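Local coordinates for citrate lyase subunit beta-like protein (Mycobacterium tuberculosis H37Rv, PDB 6ARB) that is a magnesium-binding, trimeric lyase of the HpcH/HpaI aldolase family and may play a role in fatty acid biosynthesis, at residues 14-19 with 224-229; 237-242 with 270-275. All coordinates share one frame; numbering follows the deposited sequence.

Interaction 1: residues 14-19 with 224-229; sequences AGPGWL and VVRKAY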
loop_
_atom_site.group_PDB
_atom_site.type_symbol
_atom_site.label_atom_id
_atom_site.label_comp_id
_atom_site.label_asym_id
_atom_site.label_seq_id
_atom_site.Cartn_x
_atom_site.Cartn_y
_atom_site.Cartn_z
ATOM N N ALA A 14 -24.264 -10.183 13.100
ATOM C CA ALA A 14 -24.103 -9.558 14.403
ATOM C C ALA A 14 -23.580 -8.142 14.203
ATOM O O ALA A 14 -22.986 -7.834 13.169
ATOM C CB ALA A 14 -23.163 -10.365 15.275
ATOM N N GLY A 15 -23.818 -7.282 15.181
ATOM C CA GLY A 15 -23.392 -5.895 15.099
ATOM C C GLY A 15 -21.884 -5.773 14.945
ATOM O O GLY A 15 -21.177 -6.778 14.900
ATOM N N PRO A 16 -21.382 -4.532 14.855
ATOM C CA PRO A 16 -19.969 -4.243 14.589
ATOM C C PRO A 16 -19.115 -4.198 15.857
ATOM O O PRO A 16 -17.898 -4.087 15.751
ATOM C CB PRO A 16 -20.025 -2.841 13.980
ATOM C CG PRO A 16 -21.179 -2.201 14.703
ATOM C CD PRO A 16 -22.194 -3.302 14.909
ATOM N N GLY A 17 -19.741 -4.255 17.029
ATOM C CA GLY A 17 -19.008 -4.112 18.275
ATOM C C GLY A 17 -18.586 -5.432 18.881
ATOM O O GLY A 17 -19.346 -6.051 19.632
ATOM N N TRP A 18 -17.372 -5.865 18.557
ATOM C CA TRP A 18 -16.817 -7.097 19.115
ATOM C C TRP A 18 -15.832 -6.767 20.237
ATOM O O TRP A 18 -15.113 -5.762 20.170
ATOM C CB TRP A 18 -16.107 -7.902 18.035
ATOM C CG TRP A 18 -17.010 -8.456 16.982
ATOM C CD1 TRP A 18 -18.221 -7.967 16.585
ATOM C CD2 TRP A 18 -16.768 -9.625 16.190
ATOM N NE1 TRP A 18 -18.749 -8.762 15.583
ATOM C CE2 TRP A 18 -17.870 -9.784 15.327
ATOM C CE3 TRP A 18 -15.719 -10.547 16.123
ATOM C CZ2 TRP A 18 -17.955 -10.836 14.414
ATOM C CZ3 TRP A 18 -15.805 -11.592 15.212
ATOM C CH2 TRP A 18 -16.911 -11.723 14.369
ATOM N N LEU A 19 -15.798 -7.614 21.263
ATOM C CA LEU A 19 -15.019 -7.319 22.461
ATOM C C LEU A 19 -14.150 -8.483 22.890
ATOM O O LEU A 19 -14.651 -9.581 23.108
ATOM C CB LEU A 19 -15.950 -6.929 23.612
ATOM C CG LEU A 19 -15.391 -6.705 25.021
ATOM C CD1 LEU A 19 -14.334 -5.596 25.043
ATOM C CD2 LEU A 19 -16.544 -6.350 25.949
ATOM N N VAL A 224 -19.427 3.431 21.489
ATOM C CA VAL A 224 -18.756 4.314 20.542
ATOM C C VAL A 224 -18.730 3.695 19.137
ATOM O O VAL A 224 -18.997 4.364 18.138
ATOM C CB VAL A 224 -17.306 4.614 20.991
ATOM C CG1 VAL A 224 -16.594 5.480 19.961
ATOM C CG2 VAL A 224 -17.299 5.297 22.359
ATOM N N VAL A 225 -18.421 2.406 19.077
ATOM C CA VAL A 225 -18.314 1.708 17.805
ATOM C C VAL A 225 -19.669 1.560 17.116
ATOM O O VAL A 225 -19.782 1.791 15.914
ATOM C CB VAL A 225 -17.637 0.333 17.971
ATOM C CG1 VAL A 225 -17.805 -0.514 16.709
ATOM C CG2 VAL A 225 -16.164 0.530 18.292
ATOM N N ARG A 226 -20.699 1.196 17.878
ATOM C CA ARG A 226 -22.037 1.031 17.310
ATOM C C ARG A 226 -22.545 2.356 16.738
ATOM O O ARG A 226 -23.114 2.402 15.649
ATOM C CB ARG A 226 -23.014 0.474 18.358
ATOM C CG ARG A 226 -22.784 -0.998 18.724
ATOM C CD ARG A 226 -23.708 -1.443 19.859
ATOM N NE ARG A 226 -23.625 -2.884 20.093
ATOM C CZ ARG A 226 -23.953 -3.482 21.239
ATOM N NH1 ARG A 226 -23.838 -4.800 21.356
ATOM N NH2 ARG A 226 -24.382 -2.765 22.271
ATOM N N LYS A 227 -22.312 3.433 17.477
ATOM C CA LYS A 227 -22.676 4.769 17.035
ATOM C C LYS A 227 -21.905 5.159 15.781
ATOM O O LYS A 227 -22.474 5.716 14.848
ATOM C CB LYS A 227 -22.411 5.779 18.155
ATOM C CG LYS A 227 -22.792 7.215 17.817
ATOM C CD LYS A 227 -22.857 8.103 19.064
ATOM C CE LYS A 227 -21.587 8.942 19.262
ATOM N NZ LYS A 227 -20.466 8.204 19.927
ATOM N N ALA A 228 -20.607 4.860 15.755
ATOM C CA ALA A 228 -19.767 5.226 14.611
ATOM C C ALA A 228 -20.181 4.512 13.323
ATOM O O ALA A 228 -19.989 5.040 12.229
ATOM C CB ALA A 228 -18.303 4.966 14.918
ATOM N N TYR A 229 -20.749 3.315 13.454
ATOM C CA TYR A 229 -21.145 2.534 12.284
ATOM C C TYR A 229 -22.528 2.973 11.770
ATOM O O TYR A 229 -22.995 2.506 10.740
ATOM C CB TYR A 229 -21.091 1.020 12.578
ATOM C CG TYR A 229 -19.720 0.381 12.334
ATOM C CD1 TYR A 229 -18.650 0.624 13.195
ATOM C CD2 TYR A 229 -19.501 -0.468 11.247
ATOM C CE1 TYR A 229 -17.387 0.046 12.970
ATOM C CE2 TYR A 229 -18.235 -1.053 11.015
ATOM C CZ TYR A 229 -17.197 -0.798 11.890
ATOM O OH TYR A 229 -15.959 -1.349 11.679
#
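Pro16 sets its CB over the centre of one face of the Tyr229 ring in a CH-pi contact, and it is also the residue that Val225 and Arg226 meet. Pro16 CB sits 3.6 Å from the centroid of the Tyr229 ring, only 11° off the ring normal, while Pro16 CG leans toward the root of the same side chain, 3.9 Å from Tyr229 CB. The two side chains run past each other in opposite directions.

Further apolar packing comes from Val225, whose CG1 lies 4.2 Å from Pro16 CB. Being anti to the backbone N (chi1 167°), this CG1 also reaches the backbone where the strand begins, in van der Waals contact 3.7 Å from Pro16 O and 4.1 Å from Gly17 CA. Pro16 CG lies 4.2 Å from Arg226 CA, with the side-chain CG of Arg226 a little farther off.

The fold is a TIM barrel: strand 17-22 is the first of eight parallel strands, and helix 221-228 follows the last, strand 213-216, beside which strand 17-22 closes the barrel.

The polar groups bond within the segment or to neighbouring parts of the barrel. Within residues 14-19, Trp18 NE1 donates a bent hydrogen bond, 3.2 Å with an N-H...O angle of 136°, to Gly15 O, which lies close to the indole plane. Tyr229 OH is hydrogen-bonded to Thr214 of the last strand. Asp37 joins both segments, accepting a hydrogen bond from Gly17 N and forming a salt bridge with Arg226 NH1.

Interaction 2: residues 237-242 with 270-275; sequences AWARRV and TMLRRA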
loop_
_atom_site.group_PDB
_atom_site.type_symbol
_atom_site.label_atom_id
_atom_site.label_comp_id
_atom_site.label_asym_id
_atom_site.label_seq_id
_atom_site.Cartn_x
_atom_site.Cartn_y
_atom_site.Cartn_z
ATOM N N ALA A 237 -29.122 12.423 5.320
ATOM C CA ALA A 237 -29.875 13.442 4.590
ATOM C C ALA A 237 -29.532 13.399 3.096
ATOM O O ALA A 237 -30.417 13.365 2.234
ATOM C CB ALA A 237 -29.577 14.826 5.169
ATOM N N TRP A 238 -28.236 13.403 2.799
ATOM C CA TRP A 238 -27.778 13.307 1.414
ATOM C C TRP A 238 -28.214 12.013 0.704
ATOM O O TRP A 238 -28.672 12.052 -0.437
ATOM C CB TRP A 238 -26.260 13.447 1.333
ATOM C CG TRP A 238 -25.743 13.090 -0.018
ATOM C CD1 TRP A 238 -25.679 13.900 -1.116
ATOM C CD2 TRP A 238 -25.249 11.809 -0.431
ATOM N NE1 TRP A 238 -25.151 13.204 -2.187
ATOM C CE2 TRP A 238 -24.889 11.919 -1.792
ATOM C CE3 TRP A 238 -25.078 10.580 0.217
ATOM C CZ2 TRP A 238 -24.354 10.846 -2.515
ATOM C CZ3 TRP A 238 -24.550 9.512 -0.504
ATOM C CH2 TRP A 238 -24.196 9.654 -1.854
ATOM N N ALA A 239 -28.047 10.876 1.374
ATOM C CA ALA A 239 -28.464 9.589 0.820
ATOM C C ALA A 239 -29.948 9.585 0.425
ATOM O O ALA A 239 -30.312 9.119 -0.656
ATOM C CB ALA A 239 -28.162 8.469 1.805
ATOM N N ARG A 240 -30.804 10.117 1.295
ATOM C CA ARG A 240 -32.225 10.256 0.978
ATOM C C ARG A 240 -32.438 11.128 -0.250
ATOM O O ARG A 240 -33.176 10.757 -1.152
ATOM C CB ARG A 240 -33.000 10.848 2.164
ATOM C CG ARG A 240 -32.993 9.973 3.402
ATOM C CD ARG A 240 -33.829 10.538 4.548
ATOM N NE ARG A 240 -33.655 9.691 5.725
ATOM C CZ ARG A 240 -32.893 10.000 6.770
ATOM N NH1 ARG A 240 -32.261 11.168 6.814
ATOM N NH2 ARG A 240 -32.777 9.149 7.782
ATOM N N ARG A 241 -31.785 12.288 -0.284
ATOM C CA ARG A 241 -31.929 13.216 -1.404
ATOM C C ARG A 241 -31.534 12.577 -2.739
ATOM O O ARG A 241 -32.315 12.563 -3.694
ATOM C CB ARG A 241 -31.117 14.508 -1.164
ATOM C CG ARG A 241 -31.662 15.405 -0.038
ATOM C CD ARG A 241 -31.210 16.867 -0.169
ATOM N NE ARG A 241 -29.763 17.010 -0.321
ATOM C CZ ARG A 241 -28.884 16.918 0.676
ATOM N NH1 ARG A 241 -29.299 16.666 1.911
ATOM N NH2 ARG A 241 -27.586 17.060 0.435
ATOM N N VAL A 242 -30.320 12.044 -2.791
ATOM C CA VAL A 242 -29.750 11.540 -4.038
ATOM C C VAL A 242 -30.504 10.328 -4.582
ATOM O O VAL A 242 -30.620 10.153 -5.797
ATOM C CB VAL A 242 -28.247 11.188 -3.874
ATOM C CG1 VAL A 242 -28.061 9.919 -3.041
ATOM C CG2 VAL A 242 -27.593 11.038 -5.228
ATOM N N THR A 270 -26.293 1.931 0.995
ATOM C CA THR A 270 -25.559 1.273 2.056
ATOM C C THR A 270 -25.667 2.067 3.346
ATOM O O THR A 270 -25.787 1.482 4.415
ATOM C CB THR A 270 -24.094 1.011 1.666
ATOM O OG1 THR A 270 -24.063 -0.072 0.732
ATOM C CG2 THR A 270 -23.273 0.628 2.887
ATOM N N MET A 271 -25.635 3.396 3.235
ATOM C CA MET A 271 -25.795 4.252 4.404
ATOM C C MET A 271 -27.167 4.027 5.031
ATOM O O MET A 271 -27.299 3.926 6.251
ATOM C CB MET A 271 -25.653 5.726 4.021
ATOM C CG MET A 271 -24.244 6.190 3.647
ATOM S SD MET A 271 -24.410 7.924 3.135
ATOM C CE MET A 271 -22.738 8.298 2.599
ATOM N N LEU A 272 -28.192 3.938 4.196
ATOM C CA LEU A 272 -29.555 3.782 4.714
ATOM C C LEU A 272 -29.789 2.379 5.272
ATOM O O LEU A 272 -30.494 2.205 6.261
ATOM C CB LEU A 272 -30.594 4.107 3.640
ATOM C CG LEU A 272 -30.648 5.596 3.283
ATOM C CD1 LEU A 272 -31.205 5.812 1.893
ATOM C CD2 LEU A 272 -31.437 6.400 4.344
ATOM N N ARG A 273 -29.208 1.378 4.625
ATOM C CA ARG A 273 -29.221 0.033 5.190
ATOM C C ARG A 273 -28.610 0.051 6.597
ATOM O O ARG A 273 -29.162 -0.536 7.524
ATOM C CB ARG A 273 -28.463 -0.933 4.276
ATOM C CG ARG A 273 -28.103 -2.255 4.933
ATOM C CD ARG A 273 -27.816 -3.325 3.872
ATOM N NE ARG A 273 -26.794 -2.912 2.905
ATOM C CZ ARG A 273 -27.056 -2.385 1.708
ATOM N NH1 ARG A 273 -28.312 -2.203 1.321
ATOM N NH2 ARG A 273 -26.061 -2.043 0.894
ATOM N N ARG A 274 -27.479 0.737 6.761
ATOM C CA ARG A 274 -26.832 0.799 8.073
ATOM C C ARG A 274 -27.703 1.481 9.122
ATOM O O ARG A 274 -27.742 1.057 10.277
ATOM C CB ARG A 274 -25.455 1.468 8.002
ATOM C CG ARG A 274 -24.359 0.598 7.381
ATOM C CD ARG A 274 -22.981 1.087 7.815
ATOM N NE ARG A 274 -21.977 0.900 6.773
ATOM C CZ ARG A 274 -21.436 1.893 6.071
ATOM N NH1 ARG A 274 -21.794 3.152 6.310
ATOM N NH2 ARG A 274 -20.532 1.625 5.135
ATOM N N ALA A 275 -28.405 2.534 8.716
ATOM C CA ALA A 275 -29.271 3.256 9.638
ATOM C C ALA A 275 -30.444 2.369 10.027
ATOM O O ALA A 275 -30.938 2.451 11.147
ATOM C CB ALA A 275 -29.769 4.548 9.016
#
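Helices 237-242 and 270-275 cross obliquely, closer to perpendicular than to antiparallel, with a signed angle of -125° between their segment axes and a closest approach of 9.5 Å, and the backbones come nearest at Ala239 and Met271. The pair belongs to the C-terminal helical extension that follows the TIM barrel, where helix 233-246 packs against the last helix, 262-276; a two-stranded antiparallel hairpin, 253-255 with 258-260, lies between them in the chain.

Ala239 stands at the middle of the interface. Its methyl group faces the other helix and touches two neighbouring side chains, with CB 4.0 Å from Met271 SD and 4.1 Å from Leu272 CG. Met271 and Leu272 thus meet on a single methyl group.

Met271 extends from its CG onward and crosses the direction of Trp238 at about a right angle. The result is a Met-aromatic contact: the sulfur lies at the edge of the indole, in its plane, with SD 5.1 Å from the centroid of the six-membered ring and 82° off its normal. Trp238 CG is anti to the backbone N (chi1 169°), which carries the indole toward the other helix, and CE3 and CZ3 are the ring atoms nearest the methionine. One face of the indole is covered from within its own helix by Val242 CG1. Met271 also packs on Ser154 of a second subunit, so this part of the extension adjoins the trimer interface.

Toward the more exposed margin, Leu272 splits its branches between two residues: CD1 goes to Ala239, whereas CD2 meets the aliphatic stem of Arg240, which stays extended from CG to NE, the closest approach there being 4.0 Å between Leu272 CD2 and Arg240 CG.

How the interactions relate
The two contacts follow one another along the chain, interaction 1 closing before interaction 2 opens, and their centres lie about 19 Å apart on the same side of the chain's centre. Interaction 1 joins the first barrel strand, 17-22, to helix 221-228, tying the beginning of the barrel to its final helix. The next helix, 233-246, leads out of the barrel and pairs in interaction 2 with helix 262-276. The two also touch directly: Tyr229 O lies 3.3 Å from Arg274 CD. Arg274 in turn hydrogen-bonds Ser154 of a second subunit, so the barrel end and the helical extension meet close to a contact between subunits of the trimer.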